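Local structure of GCN5-related N-acetyltransferase (Exiguobacterium sibiricum 255-15, 3GY9) at residues E7-F12 and M51-S56; Q30-M35 and H81-P86. The protein binds coenzyme A and probably works as an acyltransferase of the GCN5-related family, though its acceptor substrate is not established. All blocks are in the same frame, centred on the assembly; numbering follows the deposited sequence. Where two conformers were deposited one is given.

How the contacts relate
Both contacts use the same mixed sheet and the same covering helix, and their centres lie 13 Å apart. Contact 1 pairs the outermost strand 5-8 with strand 50-55, whereas contact 2 lays helix 31-37 against strand 76-84, two strands further in. Along the chain the four segments alternate. Packing joins them: Met51 CE of contact 1 lies 3.9 Å from His81 CD2 of contact 2, and the Met51 side chain also touches that of Met35. Only contact 2 includes residues of the coenzyme A pocket, Val82, Tyr83 and Val84; in contact 1 the side chain of Met51 stays about 12 Å from coenzyme A.

Contact 1. Residues E7-F12 and M51-S56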
loop_
_atom_site.group_PDB
_atom_site.type_symbol
_atom_site.label_atom_id
_atom_site.label_comp_id
_atom_site.label_asym_id
_atom_site.label_seq_id
_atom_site.Cartn_x
_atom_site.Cartn_y
_atom_site.Cartn_z
ATOM N N GLU A 7 9.310 3.938 5.884
ATOM C CA GLU A 7 10.552 3.230 5.597
ATOM C C GLU A 7 10.292 2.077 4.628
ATOM O O GLU A 7 9.258 1.428 4.724
ATOM C CB GLU A 7 11.144 2.674 6.905
ATOM C CG GLU A 7 12.204 1.616 6.679
ATOM C CD GLU A 7 13.039 1.306 7.888
ATOM O OE1 GLU A 7 14.257 1.567 7.829
ATOM O OE2 GLU A 7 12.486 0.796 8.881
ATOM N N ARG A 8 11.244 1.804 3.738
ATOM C CA ARG A 8 11.232 0.600 2.905
ATOM C C ARG A 8 11.607 -0.624 3.726
ATOM O O ARG A 8 12.579 -0.598 4.491
ATOM C CB ARG A 8 12.263 0.760 1.794
ATOM C CG ARG A 8 12.330 -0.324 0.746
ATOM C CD ARG A 8 13.455 -0.002 -0.253
ATOM N NE ARG A 8 13.321 1.375 -0.674
ATOM C CZ ARG A 8 12.478 1.799 -1.623
ATOM N NH1 ARG A 8 11.813 0.936 -2.394
ATOM N NH2 ARG A 8 12.365 3.091 -1.841
ATOM N N VAL A 9 10.852 -1.702 3.554
ATOM C CA VAL A 9 11.121 -2.942 4.235
ATOM C C VAL A 9 12.130 -3.710 3.408
ATOM O O VAL A 9 11.808 -4.180 2.319
ATOM C CB VAL A 9 9.837 -3.776 4.411
ATOM C CG1 VAL A 9 10.136 -5.133 5.006
ATOM C CG2 VAL A 9 8.851 -3.020 5.254
ATOM N N ASN A 10 13.350 -3.805 3.920
ATOM C CA ASN A 10 14.370 -4.667 3.347
ATOM C C ASN A 10 14.596 -5.918 4.190
ATOM O O ASN A 10 15.202 -6.875 3.714
ATOM C CB ASN A 10 15.690 -3.912 3.198
ATOM C CG ASN A 10 15.587 -2.741 2.257
ATOM O OD1 ASN A 10 15.949 -1.626 2.614
ATOM N ND2 ASN A 10 15.072 -2.981 1.051
ATOM N N ASP A 11 14.097 -5.915 5.429
ATOM C CA ASP A 11 14.268 -7.035 6.364
ATOM C C ASP A 11 12.971 -7.204 7.141
ATOM O O ASP A 11 12.747 -6.538 8.153
ATOM C CB ASP A 11 15.450 -6.764 7.302
ATOM C CG ASP A 11 15.596 -7.812 8.418
ATOM O OD1 ASP A 11 14.947 -8.878 8.358
ATOM O OD2 ASP A 11 16.383 -7.554 9.359
ATOM N N PHE A 12 12.105 -8.080 6.658
ATOM C CA PHE A 12 10.812 -8.281 7.324
ATOM C C PHE A 12 10.981 -8.722 8.771
ATOM O O PHE A 12 10.123 -8.472 9.615
ATOM C CB PHE A 12 9.980 -9.322 6.577
ATOM C CG PHE A 12 9.258 -8.769 5.384
ATOM C CD1 PHE A 12 8.061 -8.100 5.529
ATOM C CD2 PHE A 12 9.782 -8.932 4.115
ATOM C CE1 PHE A 12 7.407 -7.570 4.424
ATOM C CE2 PHE A 12 9.109 -8.430 3.013
ATOM C CZ PHE A 12 7.945 -7.747 3.171
HETATM N N MSE A 51 7.797 -2.693 -0.388
HETATM C CA MSE A 51 6.875 -2.694 0.731
HETATM C C MSE A 51 7.367 -1.647 1.700
HETATM O O MSE A 51 8.581 -1.563 1.968
HETATM C CB MSE A 51 6.854 -4.043 1.424
HETATM C CG MSE A 51 5.922 -4.161 2.609
HETATM SE SE MSE A 51 4.050 -3.651 2.266
HETATM C CE MSE A 51 3.772 -4.698 0.706
ATOM N N PHE A 52 6.429 -0.849 2.209
ATOM C CA PHE A 52 6.756 0.187 3.182
ATOM C C PHE A 52 6.049 -0.030 4.503
ATOM O O PHE A 52 4.987 -0.636 4.559
ATOM C CB PHE A 52 6.374 1.569 2.641
ATOM C CG PHE A 52 7.062 1.909 1.369
ATOM C CD1 PHE A 52 8.367 2.363 1.382
ATOM C CD2 PHE A 52 6.413 1.774 0.152
ATOM C CE1 PHE A 52 9.024 2.660 0.195
ATOM C CE2 PHE A 52 7.075 2.078 -1.048
ATOM C CZ PHE A 52 8.379 2.527 -1.014
ATOM N N VAL A 53 6.662 0.496 5.565
ATOM C CA VAL A 53 6.009 0.606 6.859
ATOM C C VAL A 53 6.077 2.041 7.350
ATOM O O VAL A 53 7.055 2.754 7.056
ATOM C CB VAL A 53 6.641 -0.302 7.958
ATOM C CG1 VAL A 53 6.215 -1.730 7.741
ATOM C CG2 VAL A 53 8.145 -0.147 8.012
ATOM N N ALA A 54 5.052 2.432 8.109
ATOM C CA ALA A 54 5.046 3.717 8.806
ATOM C C ALA A 54 5.426 3.419 10.248
ATOM O O ALA A 54 4.805 2.577 10.885
ATOM C CB ALA A 54 3.692 4.347 8.750
ATOM N N LEU A 55 6.465 4.091 10.722
ATOM C CA LEU A 55 6.954 3.935 12.070
ATOM C C LEU A 55 6.645 5.160 12.893
ATOM O O LEU A 55 6.885 6.297 12.462
ATOM C CB LEU A 55 8.455 3.722 12.075
ATOM C CG LEU A 55 8.944 2.466 11.375
ATOM C CD1 LEU A 55 10.439 2.423 11.466
ATOM C CD2 LEU A 55 8.368 1.197 11.977
ATOM N N SER A 56 6.165 4.925 14.108
ATOM C CA SER A 56 5.934 6.000 15.059
ATOM C C SER A 56 7.242 6.599 15.580
ATOM O O SER A 56 8.327 6.090 15.317
ATOM C CB SER A 56 5.126 5.486 16.241
ATOM O OG SER A 56 5.961 4.773 17.153
HETATM O O HOH W 1 10.643 -3.392 -0.140
#
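Arg8 and Phe52 meet because the arginine runs extended through its first two torsions and then bends at chi3 (-48°), while Phe52 keeps CG beside its own backbone N. The two side chains thus lie alongside each other and point the same way. Their planes are 72° apart, so a rim atom of the ring, CE1, comes over one face of the guanidinium, with Phe52 CE1 3.9 Å from Arg8 NH2. NH2 of that group also makes a salt bridge to Glu104, which limits its freedom to swing away from the ring. The backbones form an antiparallel ladder. Glu7 and Val53 are a hydrogen-bonded pair, with Glu7 N to Val53 O at 2.8 Å and Val53 N to Glu7 O at 2.9 Å; Arg8 and Phe52 make the following non-hydrogen-bonded pair. Beyond it Val9 N reaches Met51 O at 2.8 Å, nearly straight at 174°. There the chains part, and a water bridges the gap, accepting from Met51 N at 2.9 Å and bonding to Val9 O. On the face opposite Arg8, the Val9 and Val53 side chains cross at about a right angle, Val9 CG2 3.8 Å from Val53 CG1. Val9 CG1 covers the centre of the Phe12 ring, and Phe12 CE1 touches CG of Met51, a selenomethionine, at 4.1 Å. This is the edge of the GNAT sheet: strand 50-55 continues the pairing into strand 61-69, helix 93-105 covers Phe52 through Leu97 and Lys100, and helix 31-37 covers Met51 and Phe12 from the other face.

Contact 2. Residues Q30-M35 and H81-P86; sequences QLVERM and HVYVLP. With COA (coenzyme A), chain B; SO4 (sulfate ion), chain D; SO4 (sulfate ion), chain F; SO4 (sulfate ion), chain E.
His81 and Met35 form the centre of this contact, where helix 31-37 packs on strand 76-84 of the GNAT fold, the strand whose far end holds coenzyme A. In the conformer described, CB of Met35, a selenomethionine, makes a CH-pi contact over the imidazole, 3.6 Å from the ring centroid and 9° off its normal. At the edge of the same ring, close to its plane, Arg34 NH1 stands 3.5 Å from His81 CE1. Replacing His81 with an alanine would probably leave Met35 CB without the flat surface it rests on and open a gap between helix and strand. One turn back, Leu31 holds CG between its backbone N and carbonyl carbon (chi1 81°), which aims it at the strand; from there Leu31 CD1 lies 3.3 Å from Val82 O, while CD2 meets Tyr83 CD1 at 4.1 Å. Val32 CG2 packs against the base of the same tyrosine, 3.9 Å from Tyr83 CB, and the hydroxyl at the ring's other end is hydrogen-bonded to Glu27. Outside this shell, sulfate ions, probably from the crystallisation liquor, gather round the helix start and Arg34. One accepts from Gln30 N at 3.1 Å (O1) and weakly from Leu31 N and Arg34 NH2. Another links the segments, taking His81 N on its O1 at 2.8 Å and Arg34 NH1 on its O2, and a third takes a weak bond from the same NH1; Arg80 also donates to bound sulfate. Val82 projects away from the helix, its CG1 near the dimethyl group of coenzyme A. Beyond Tyr83 the strand binds the pantetheine arm directly: Val84 N donates to O9P of coenzyme A at 3.0 Å, with an N-H...O angle of 157°.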
loop_
_atom_site.group_PDB
_atom_site.type_symbol
_atom_site.label_atom_id
_atom_site.label_comp_id
_atom_site.label_asym_id
_atom_site.label_seq_id
_atom_site.Cartn_x
_atom_site.Cartn_y
_atom_site.Cartn_z
ATOM N N GLN A 30 -7.438 -10.158 6.039
ATOM C CA GLN A 30 -6.340 -11.104 5.891
ATOM C C GLN A 30 -5.134 -10.471 5.229
ATOM O O GLN A 30 -4.104 -11.133 5.073
ATOM C CB GLN A 30 -6.755 -12.299 5.027
ATOM C CG GLN A 30 -7.900 -13.119 5.586
ATOM C CD GLN A 30 -8.536 -14.044 4.541
ATOM O OE1 GLN A 30 -7.948 -14.320 3.486
ATOM N NE2 GLN A 30 -9.748 -14.516 4.829
ATOM N N LEU A 31 -5.222 -9.216 4.804
ATOM C CA LEU A 31 -4.159 -8.684 3.937
ATOM C C LEU A 31 -2.777 -8.565 4.577
ATOM O O LEU A 31 -1.778 -8.684 3.860
ATOM C CB LEU A 31 -4.567 -7.372 3.278
ATOM C CG LEU A 31 -4.439 -6.088 4.099
ATOM C CD1 LEU A 31 -4.901 -4.934 3.222
ATOM C CD2 LEU A 31 -5.271 -6.116 5.324
ATOM N N VAL A 32 -2.685 -8.328 5.888
ATOM C CA VAL A 32 -1.375 -8.266 6.536
ATOM C C VAL A 32 -0.836 -9.688 6.729
ATOM O O VAL A 32 0.339 -9.969 6.444
ATOM C CB VAL A 32 -1.419 -7.529 7.893
ATOM C CG1 VAL A 32 -0.038 -7.493 8.530
ATOM C CG2 VAL A 32 -1.952 -6.122 7.709
ATOM N N GLU A 33 -1.706 -10.587 7.176
ATOM C CA GLU A 33 -1.339 -11.990 7.311
ATOM C C GLU A 33 -0.852 -12.570 5.983
ATOM O O GLU A 33 0.157 -13.273 5.946
ATOM C CB GLU A 33 -2.544 -12.782 7.786
ATOM C CG GLU A 33 -2.240 -14.192 8.192
ATOM C CD GLU A 33 -3.303 -14.732 9.128
ATOM O OE1 GLU A 33 -4.480 -14.756 8.713
ATOM O OE2 GLU A 33 -2.969 -15.096 10.282
ATOM N N ARG A 34 -1.570 -12.296 4.890
ATOM C CA ARG A 34 -1.199 -12.818 3.583
ATOM C C ARG A 34 0.173 -12.301 3.175
ATOM O O ARG A 34 1.036 -13.066 2.714
ATOM C CB ARG A 34 -2.241 -12.418 2.533
ATOM C CG ARG A 34 -3.528 -13.197 2.599
ATOM C CD ARG A 34 -4.332 -13.086 1.285
ATOM N NE ARG A 34 -5.303 -11.989 1.253
ATOM C CZ ARG A 34 -5.068 -10.724 0.883
ATOM N NH1 ARG A 34 -3.858 -10.302 0.505
ATOM N NH2 ARG A 34 -6.068 -9.850 0.900
HETATM N N MSE A 35 0.388 -11.005 3.355
HETATM C CA MSE A 35 1.649 -10.368 2.990
HETATM C C MSE A 35 2.806 -11.062 3.707
HETATM O O MSE A 35 3.826 -11.407 3.105
HETATM C CB MSE A 35 1.613 -8.879 3.368
HETATM C CG MSE A 35 2.732 -8.047 2.773
HETATM SE SE MSE A 35 4.252 -7.875 3.948
HETATM C CE MSE A 35 3.537 -6.521 5.093
ATOM N N HIS A 81 -1.691 -4.543 0.097
ATOM C CA HIS A 81 -1.496 -4.737 1.532
ATOM C C HIS A 81 -1.473 -3.457 2.333
ATOM O O HIS A 81 -0.749 -3.345 3.314
ATOM C CB HIS A 81 -0.227 -5.557 1.820
ATOM C CG HIS A 81 -0.113 -6.817 1.016
ATOM N ND1 HIS A 81 -1.079 -7.799 1.017
ATOM C CD2 HIS A 81 0.868 -7.255 0.189
ATOM C CE1 HIS A 81 -0.684 -8.797 0.241
ATOM N NE2 HIS A 81 0.484 -8.474 -0.293
ATOM N N VAL A 82 -2.275 -2.475 1.950
ATOM C CA VAL A 82 -2.316 -1.207 2.663
ATOM C C VAL A 82 -3.219 -1.335 3.874
ATOM O O VAL A 82 -4.387 -1.674 3.750
ATOM C CB VAL A 82 -2.872 -0.091 1.753
ATOM C CG1 VAL A 82 -3.140 1.170 2.568
ATOM C CG2 VAL A 82 -1.906 0.174 0.611
ATOM N N TYR A 83 -2.661 -1.070 5.045
ATOM C CA TYR A 83 -3.409 -1.193 6.306
ATOM C C TYR A 83 -2.811 -0.248 7.339
ATOM O O TYR A 83 -1.591 -0.219 7.514
ATOM C CB TYR A 83 -3.333 -2.630 6.841
ATOM C CG TYR A 83 -4.142 -2.818 8.092
ATOM C CD1 TYR A 83 -5.517 -3.008 8.034
ATOM C CD2 TYR A 83 -3.535 -2.790 9.333
ATOM C CE1 TYR A 83 -6.269 -3.168 9.192
ATOM C CE2 TYR A 83 -4.293 -2.941 10.500
ATOM C CZ TYR A 83 -5.646 -3.121 10.420
ATOM O OH TYR A 83 -6.410 -3.279 11.563
ATOM N N VAL A 84 -3.666 0.523 8.009
ATOM C CA VAL A 84 -3.245 1.408 9.100
ATOM C C VAL A 84 -3.922 0.910 10.367
ATOM O O VAL A 84 -5.118 0.613 10.355
ATOM C CB VAL A 84 -3.692 2.865 8.845
ATOM C CG1 VAL A 84 -3.285 3.788 10.000
ATOM C CG2 VAL A 84 -3.091 3.356 7.544
ATOM N N LEU A 85 -3.155 0.805 11.457
ATOM C CA LEU A 85 -3.719 0.394 12.754
ATOM C C LEU A 85 -4.893 1.282 13.104
ATOM O O LEU A 85 -4.827 2.503 12.924
ATOM C CB LEU A 85 -2.691 0.494 13.891
ATOM C CG LEU A 85 -1.606 -0.571 14.035
ATOM C CD1 LEU A 85 -0.713 -0.182 15.199
ATOM C CD2 LEU A 85 -2.201 -1.965 14.253
ATOM N N PRO A 86 -5.996 0.678 13.597
ATOM C CA PRO A 86 -7.179 1.479 13.899
ATOM C C PRO A 86 -6.910 2.748 14.716
ATOM O O PRO A 86 -7.400 3.824 14.365
ATOM C CB PRO A 86 -8.084 0.497 14.658
ATOM C CG PRO A 86 -7.732 -0.819 14.074
ATOM C CD PRO A 86 -6.253 -0.765 13.851
HETATM N N1A COA B . -11.263 4.691 8.139
HETATM C C2A COA B . -11.369 4.719 6.761
HETATM N N3A COA B . -11.027 5.852 6.049
HETATM C C4A COA B . -10.577 6.944 6.716
HETATM C C5A COA B . -10.463 6.941 8.103
HETATM C C6A COA B . -10.811 5.799 8.819
HETATM N N6A COA B . -10.816 5.798 10.145
HETATM N N7A COA B . -9.999 8.160 8.475
HETATM C C8A COA B . -9.820 8.919 7.372
HETATM N N9A COA B . -10.186 8.173 6.279
HETATM C C1B COA B . -10.200 8.594 4.875
HETATM C C2B COA B . -10.839 9.963 4.697
HETATM O O2B COA B . -11.546 9.998 3.473
HETATM C C3B COA B . -9.658 10.896 4.651
HETATM O O3B COA B . -9.889 12.074 3.918
HETATM P P3B COA B . -9.982 13.455 4.736
HETATM O O7A COA B . -10.208 14.599 3.776
HETATM O O8A COA B . -11.125 13.321 5.710
HETATM O O9A COA B . -8.705 13.696 5.506
HETATM C C4B COA B . -8.624 10.031 3.965
HETATM O O4B COA B . -8.865 8.714 4.422
HETATM C C5B COA B . -7.185 10.470 4.244
HETATM O O5B COA B . -6.948 10.464 5.628
HETATM P P1A COA B . -5.653 9.756 6.301
HETATM O O1A COA B . -4.405 10.026 5.520
HETATM O O2A COA B . -5.653 10.237 7.715
HETATM O O3A COA B . -6.122 8.231 6.227
HETATM P P2A COA B . -5.677 7.012 7.162
HETATM O O4A COA B . -4.287 7.191 7.746
HETATM O O5A COA B . -6.776 6.702 8.111
HETATM O O6A COA B . -5.585 5.862 6.048
HETATM C CBP COA B . -6.920 3.967 5.321
HETATM C CCP COA B . -6.725 5.485 5.278
HETATM C CDP COA B . -5.731 3.294 4.643
HETATM C CEP COA B . -8.208 3.642 4.537
HETATM C CAP COA B . -7.018 3.497 6.786
HETATM O OAP COA B . -8.018 4.240 7.450
HETATM C C9P COA B . -7.356 2.034 6.864
HETATM O O9P COA B . -6.362 1.049 6.773
HETATM N N8P COA B . -8.649 1.766 7.009
HETATM C C7P COA B . -9.152 0.401 7.112
HETATM C C6P COA B . -10.513 0.257 6.430
HETATM C C5P COA B . -11.567 1.039 7.181
HETATM O O5P COA B . -11.237 1.918 7.995
HETATM N N4P COA B . -12.836 0.727 6.922
HETATM C C3P COA B . -13.934 1.575 7.336
HETATM C C2P COA B . -14.142 1.561 8.850
HETATM S S1P COA B . -14.383 -0.083 9.569
HETATM S S SO4 D . -8.558 -9.078 3.186
HETATM O O1 SO4 D . -9.687 -9.689 3.889
HETATM O O2 SO4 D . -7.963 -8.013 3.988
HETATM O O3 SO4 D . -9.007 -8.545 1.901
HETATM O O4 SO4 D . -7.565 -10.122 2.953
HETATM S S SO4 F . -1.328 -13.059 -1.509
HETATM O O1 SO4 F . -2.404 -12.166 -1.078
HETATM O O2 SO4 F . -0.170 -12.804 -0.655
HETATM O O3 SO4 F . -1.072 -12.839 -2.941
HETATM O O4 SO4 F . -1.734 -14.444 -1.311
HETATM S S SO4 E . -4.081 -6.790 -1.944
HETATM O O1 SO4 E . -3.961 -5.983 -0.727
HETATM O O2 SO4 E . -3.908 -8.208 -1.647
HETATM O O3 SO4 E . -3.093 -6.363 -2.922
HETATM O O4 SO4 E . -5.404 -6.581 -2.546
#